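Programmed cell death 6-interacting protein (Homo sapiens, PDB 5WA1) takes part in multivesicular body biogenesis, membrane repair and cytokinesis, here as its Bro1 domain, which carries the CHMP4-interacting region. Local coordinates at residues Q288-H300 and Y340-I353. Sequence-based numbering, arbitrary orientation.
Sequences QKKFGEEIARLQH and YHDRVPDLKDLDPI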
loop_
_atom_site.group_PDB
_atom_site.type_symbol
_atom_site.label_atom_id
_atom_site.label_comp_id
_atom_site.label_asym_id
_atom_site.label_seq_id
_atom_site.Cartn_x
_atom_site.Cartn_y
_atom_site.Cartn_z
ATOM N N GLN A 288 -31.694 -12.260 -13.802
ATOM C CA GLN A 288 -33.025 -11.830 -13.412
ATOM C C GLN A 288 -33.918 -11.537 -14.611
ATOM O O GLN A 288 -35.040 -11.061 -14.419
ATOM C CB GLN A 288 -32.926 -10.595 -12.514
ATOM C CG GLN A 288 -32.266 -10.894 -11.167
ATOM C CD GLN A 288 -32.062 -9.657 -10.324
ATOM O OE1 GLN A 288 -32.220 -8.528 -10.798
ATOM N NE2 GLN A 288 -31.702 -9.862 -9.062
ATOM N N LYS A 289 -33.432 -11.792 -15.831
ATOM C CA LYS A 289 -34.184 -11.582 -17.073
ATOM C C LYS A 289 -34.425 -10.100 -17.346
ATOM O O LYS A 289 -35.386 -9.726 -18.023
ATOM C CB LYS A 289 -35.509 -12.350 -17.067
ATOM C CG LYS A 289 -35.342 -13.818 -16.720
ATOM C CD LYS A 289 -36.666 -14.528 -16.720
ATOM C CE LYS A 289 -36.550 -15.936 -16.175
ATOM N NZ LYS A 289 -37.874 -16.597 -16.295
ATOM N N LYS A 290 -33.549 -9.244 -16.819
ATOM C CA LYS A 290 -33.624 -7.798 -17.040
ATOM C C LYS A 290 -32.696 -7.472 -18.205
ATOM O O LYS A 290 -31.600 -6.935 -18.048
ATOM C CB LYS A 290 -33.240 -7.038 -15.769
ATOM C CG LYS A 290 -34.213 -7.248 -14.615
ATOM C CD LYS A 290 -33.614 -6.807 -13.279
ATOM C CE LYS A 290 -34.672 -6.869 -12.194
ATOM N NZ LYS A 290 -34.332 -6.035 -11.022
ATOM N N PHE A 291 -33.162 -7.813 -19.404
ATOM C CA PHE A 291 -32.280 -7.818 -20.565
ATOM C C PHE A 291 -31.955 -6.411 -21.037
ATOM O O PHE A 291 -30.853 -6.169 -21.538
ATOM C CB PHE A 291 -32.929 -8.639 -21.697
ATOM C CG PHE A 291 -33.066 -10.108 -21.374
ATOM C CD1 PHE A 291 -31.978 -10.855 -20.954
ATOM C CD2 PHE A 291 -34.301 -10.737 -21.482
ATOM C CE1 PHE A 291 -32.115 -12.212 -20.654
ATOM C CE2 PHE A 291 -34.448 -12.089 -21.190
ATOM C CZ PHE A 291 -33.360 -12.830 -20.780
ATOM N N GLY A 292 -32.904 -5.476 -20.927
ATOM C CA GLY A 292 -32.586 -4.093 -21.233
ATOM C C GLY A 292 -31.504 -3.557 -20.313
ATOM O O GLY A 292 -30.525 -2.954 -20.764
ATOM N N GLU A 293 -31.644 -3.818 -19.012
ATOM C CA GLU A 293 -30.637 -3.364 -18.059
ATOM C C GLU A 293 -29.286 -4.014 -18.327
ATOM O O GLU A 293 -28.244 -3.356 -18.228
ATOM C CB GLU A 293 -31.084 -3.645 -16.623
ATOM C CG GLU A 293 -29.959 -3.377 -15.619
ATOM C CD GLU A 293 -30.345 -3.608 -14.165
ATOM O OE1 GLU A 293 -31.549 -3.792 -13.878
ATOM O OE2 GLU A 293 -29.430 -3.595 -13.302
ATOM N N GLU A 294 -29.278 -5.307 -18.674
ATOM C CA GLU A 294 -28.012 -5.967 -18.984
ATOM C C GLU A 294 -27.276 -5.240 -20.103
ATOM O O GLU A 294 -26.062 -5.016 -20.012
ATOM C CB GLU A 294 -28.237 -7.433 -19.380
ATOM C CG GLU A 294 -26.901 -8.131 -19.661
ATOM C CD GLU A 294 -26.988 -9.393 -20.521
ATOM O OE1 GLU A 294 -28.092 -9.740 -21.008
ATOM O OE2 GLU A 294 -25.919 -10.039 -20.701
ATOM N N ILE A 295 -28.001 -4.864 -21.160
ATOM C CA ILE A 295 -27.401 -4.178 -22.302
ATOM C C ILE A 295 -26.865 -2.815 -21.885
ATOM O O ILE A 295 -25.767 -2.412 -22.288
ATOM C CB ILE A 295 -28.429 -4.054 -23.448
ATOM C CG1 ILE A 295 -28.650 -5.408 -24.113
ATOM C CG2 ILE A 295 -27.958 -3.029 -24.476
ATOM C CD1 ILE A 295 -29.900 -5.476 -24.995
ATOM N N ALA A 296 -27.645 -2.067 -21.099
ATOM C CA ALA A 296 -27.213 -0.739 -20.668
ATOM C C ALA A 296 -25.922 -0.813 -19.864
ATOM O O ALA A 296 -25.033 0.032 -20.018
ATOM C CB ALA A 296 -28.305 -0.069 -19.839
ATOM N N ARG A 297 -25.803 -1.825 -19.006
ATOM C CA ARG A 297 -24.613 -1.930 -18.170
ATOM C C ARG A 297 -23.411 -2.414 -18.977
ATOM O O ARG A 297 -22.296 -1.916 -18.793
ATOM C CB ARG A 297 -24.906 -2.837 -16.976
ATOM C CG ARG A 297 -25.940 -2.226 -16.019
ATOM C CD ARG A 297 -25.910 -2.932 -14.680
ATOM N NE ARG A 297 -26.918 -2.446 -13.736
ATOM C CZ ARG A 297 -26.787 -1.368 -12.966
ATOM N NH1 ARG A 297 -25.686 -0.620 -13.028
ATOM N NH2 ARG A 297 -27.765 -1.032 -12.133
ATOM N N LEU A 298 -23.624 -3.342 -19.914
ATOM C CA LEU A 298 -22.539 -3.759 -20.798
ATOM C C LEU A 298 -22.080 -2.611 -21.688
ATOM O O LEU A 298 -20.889 -2.496 -22.001
ATOM C CB LEU A 298 -22.978 -4.951 -21.662
ATOM C CG LEU A 298 -23.143 -6.325 -20.984
ATOM C CD1 LEU A 298 -23.868 -7.348 -21.901
ATOM C CD2 LEU A 298 -21.799 -6.880 -20.531
ATOM N N GLN A 299 -23.013 -1.763 -22.129
ATOM C CA GLN A 299 -22.616 -0.622 -22.951
ATOM C C GLN A 299 -21.753 0.332 -22.153
ATOM O O GLN A 299 -20.798 0.909 -22.685
ATOM C CB GLN A 299 -23.841 0.110 -23.509
ATOM C CG GLN A 299 -24.516 -0.654 -24.642
ATOM C CD GLN A 299 -25.766 0.020 -25.178
ATOM O OE1 GLN A 299 -26.232 -0.305 -26.266
ATOM N NE2 GLN A 299 -26.320 0.957 -24.416
ATOM N N HIS A 300 -22.077 0.511 -20.874
ATOM C CA HIS A 300 -21.273 1.378 -20.023
ATOM C C HIS A 300 -19.888 0.783 -19.783
ATOM O O HIS A 300 -18.882 1.499 -19.840
ATOM C CB HIS A 300 -21.997 1.617 -18.702
ATOM C CG HIS A 300 -21.356 2.671 -17.851
ATOM N ND1 HIS A 300 -21.401 2.644 -16.476
ATOM C CD2 HIS A 300 -20.674 3.792 -18.185
ATOM C CE1 HIS A 300 -20.756 3.694 -15.993
ATOM N NE2 HIS A 300 -20.299 4.404 -17.009
ATOM N N TYR A 340 -36.924 -10.359 -27.150
ATOM C CA TYR A 340 -37.521 -9.846 -25.922
ATOM C C TYR A 340 -38.053 -8.431 -26.087
ATOM O O TYR A 340 -39.102 -8.100 -25.521
ATOM C CB TYR A 340 -36.503 -9.916 -24.786
ATOM C CG TYR A 340 -35.843 -11.267 -24.712
ATOM C CD1 TYR A 340 -36.600 -12.416 -24.505
ATOM C CD2 TYR A 340 -34.468 -11.400 -24.884
ATOM C CE1 TYR A 340 -36.004 -13.667 -24.447
ATOM C CE2 TYR A 340 -33.859 -12.638 -24.827
ATOM C CZ TYR A 340 -34.629 -13.770 -24.610
ATOM O OH TYR A 340 -34.017 -15.004 -24.559
ATOM N N HIS A 341 -37.356 -7.594 -26.864
ATOM C CA HIS A 341 -37.745 -6.197 -27.080
ATOM C C HIS A 341 -37.848 -5.416 -25.769
ATOM O O HIS A 341 -38.731 -4.570 -25.603
ATOM C CB HIS A 341 -39.048 -6.109 -27.873
ATOM C CG HIS A 341 -38.966 -6.759 -29.214
ATOM N ND1 HIS A 341 -39.956 -7.575 -29.712
ATOM C CD2 HIS A 341 -37.999 -6.718 -30.161
ATOM C CE1 HIS A 341 -39.608 -8.005 -30.913
ATOM N NE2 HIS A 341 -38.423 -7.502 -31.206
ATOM N N ASP A 342 -36.945 -5.708 -24.827
ATOM C CA ASP A 342 -36.797 -4.868 -23.646
ATOM C C ASP A 342 -36.323 -3.482 -24.055
ATOM O O ASP A 342 -35.438 -3.340 -24.905
ATOM C CB ASP A 342 -35.762 -5.458 -22.676
ATOM C CG ASP A 342 -36.338 -6.520 -21.738
ATOM O OD1 ASP A 342 -37.470 -6.974 -21.944
ATOM O OD2 ASP A 342 -35.639 -6.890 -20.768
ATOM N N ARG A 343 -36.886 -2.453 -23.430
ATOM C CA ARG A 343 -36.311 -1.124 -23.568
ATOM C C ARG A 343 -34.973 -1.076 -22.844
ATOM O O ARG A 343 -34.828 -1.597 -21.734
ATOM C CB ARG A 343 -37.241 -0.055 -22.999
ATOM C CG ARG A 343 -36.750 1.354 -23.280
ATOM C CD ARG A 343 -37.241 2.358 -22.249
ATOM N NE ARG A 343 -36.157 3.230 -21.803
ATOM C CZ ARG A 343 -35.824 4.375 -22.390
ATOM N NH1 ARG A 343 -36.497 4.803 -23.454
ATOM N NH2 ARG A 343 -34.819 5.098 -21.912
ATOM N N VAL A 344 -33.981 -0.471 -23.486
ATOM C CA VAL A 344 -32.661 -0.290 -22.889
ATOM C C VAL A 344 -32.691 1.020 -22.108
ATOM O O VAL A 344 -32.824 2.088 -22.725
ATOM C CB VAL A 344 -31.550 -0.288 -23.945
ATOM C CG1 VAL A 344 -30.193 -0.042 -23.280
ATOM C CG2 VAL A 344 -31.551 -1.605 -24.707
ATOM N N PRO A 345 -32.598 0.989 -20.782
ATOM C CA PRO A 345 -32.691 2.234 -20.011
ATOM C C PRO A 345 -31.439 3.085 -20.146
ATOM O O PRO A 345 -30.335 2.579 -20.378
ATOM C CB PRO A 345 -32.866 1.742 -18.567
ATOM C CG PRO A 345 -32.187 0.404 -18.558
ATOM C CD PRO A 345 -32.373 -0.193 -19.928
ATOM N N ASP A 346 -31.627 4.398 -19.997
ATOM C CA ASP A 346 -30.499 5.304 -19.822
ATOM C C ASP A 346 -29.774 4.989 -18.520
ATOM O O ASP A 346 -30.386 4.568 -17.533
ATOM C CB ASP A 346 -30.967 6.765 -19.798
ATOM C CG ASP A 346 -31.648 7.184 -21.082
ATOM O OD1 ASP A 346 -31.192 6.757 -22.163
ATOM O OD2 ASP A 346 -32.641 7.942 -21.008
ATOM N N LEU A 347 -28.460 5.227 -18.516
ATOM C CA LEU A 347 -27.645 4.924 -17.340
ATOM C C LEU A 347 -28.163 5.627 -16.094
ATOM O O LEU A 347 -28.119 5.063 -14.994
ATOM C CB LEU A 347 -26.195 5.314 -17.588
ATOM C CG LEU A 347 -25.407 4.320 -18.428
ATOM C CD1 LEU A 347 -23.954 4.734 -18.448
ATOM C CD2 LEU A 347 -25.578 2.906 -17.875
ATOM N N LYS A 348 -28.652 6.861 -16.243
ATOM C CA LYS A 348 -29.079 7.609 -15.065
ATOM C C LYS A 348 -30.381 7.080 -14.479
ATOM O O LYS A 348 -30.739 7.461 -13.359
ATOM C CB LYS A 348 -29.222 9.096 -15.409
ATOM C CG LYS A 348 -30.266 9.393 -16.471
ATOM C CD LYS A 348 -30.487 10.891 -16.640
ATOM C CE LYS A 348 -29.232 11.598 -17.129
ATOM N NZ LYS A 348 -29.475 13.050 -17.359
ATOM N N ASP A 349 -31.091 6.211 -15.202
ATOM C CA ASP A 349 -32.290 5.567 -14.688
ATOM C C ASP A 349 -32.005 4.217 -14.026
ATOM O O ASP A 349 -32.936 3.581 -13.520
ATOM C CB ASP A 349 -33.315 5.405 -15.821
ATOM C CG ASP A 349 -33.785 6.745 -16.374
ATOM O OD1 ASP A 349 -33.915 7.702 -15.573
ATOM O OD2 ASP A 349 -34.016 6.848 -17.599
ATOM N N LEU A 350 -30.756 3.768 -14.018
ATOM C CA LEU A 350 -30.378 2.533 -13.343
ATOM C C LEU A 350 -30.046 2.819 -11.886
ATOM O O LEU A 350 -29.543 3.892 -11.541
ATOM C CB LEU A 350 -29.176 1.879 -14.032
ATOM C CG LEU A 350 -29.452 1.280 -15.420
ATOM C CD1 LEU A 350 -28.187 0.697 -16.031
ATOM C CD2 LEU A 350 -30.553 0.229 -15.355
ATOM N N ASP A 351 -30.343 1.855 -11.026
ATOM C CA ASP A 351 -30.019 2.028 -9.625
ATOM C C ASP A 351 -28.510 1.895 -9.433
ATOM O O ASP A 351 -27.840 1.185 -10.187
ATOM C CB ASP A 351 -30.770 1.009 -8.769
ATOM C CG ASP A 351 -32.279 1.202 -8.838
ATOM O OD1 ASP A 351 -32.817 2.011 -8.051
ATOM O OD2 ASP A 351 -32.925 0.552 -9.692
ATOM N N PRO A 352 -27.941 2.614 -8.469
ATOM C CA PRO A 352 -26.493 2.534 -8.266
ATOM C C PRO A 352 -26.080 1.161 -7.769
ATOM O O PRO A 352 -26.810 0.498 -7.029
ATOM C CB PRO A 352 -26.218 3.612 -7.208
ATOM C CG PRO A 352 -27.529 3.783 -6.497
ATOM C CD PRO A 352 -28.580 3.579 -7.556
ATOM N N ILE A 353 -24.896 0.727 -8.205
ATOM C CA ILE A 353 -24.296 -0.471 -7.631
ATOM C C ILE A 353 -23.813 -0.143 -6.226
ATOM O O ILE A 353 -23.259 0.936 -5.980
ATOM C CB ILE A 353 -23.148 -0.982 -8.520
ATOM C CG1 ILE A 353 -23.671 -1.276 -9.935
ATOM C CG2 ILE A 353 -22.487 -2.210 -7.907
ATOM C CD1 ILE A 353 -22.578 -1.509 -10.975
#
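Phe291 stacked on Tyr340 starts a long packing contact, centred about 36 Å from the centre of the chain: the loop leaving helix 319-340 turns back, follows helix 291-311 to His300, then folds back over Arg297. The rings form an offset stack, centroids 4.2 Å apart and planes tilted by 21°, with Phe291 CE2 over the middle of the tyrosine. Beside it Asp342 OD2 takes a hydrogen bond from Gly292 N at 3.1 Å through its anti lone pair and a weak one from Phe291 N. Gly292 has no side chain, so the backbones come close, its CA-H meeting Arg343 O (CA to O 3.4 Å). Val344 CG2 meets Ile295 CG2 at 3.9 Å, Val344 CG1 touches Ala296 CB, and Pro345 CD rests on Gly292 O. Leu347 CD1 sits over a face of the His300 ring, 3.6 Å from its centroid, a CH-pi contact. Arg297, extended from CG to NE, lies under Leu350 CD1; in its guanidinium plane NE salt-bridges Glu293 OE2 (2.8 Å) and NH2 bonds Asp351 O (3.0 Å, 167°). Glu278 of helix 262-287 is hydrogen-bonded to His300 ND1 and salt-bridged to Arg297 NH1. This is an extended segment packed along a helical hairpin, within the CHMP4-interacting region of the Bro1 domain.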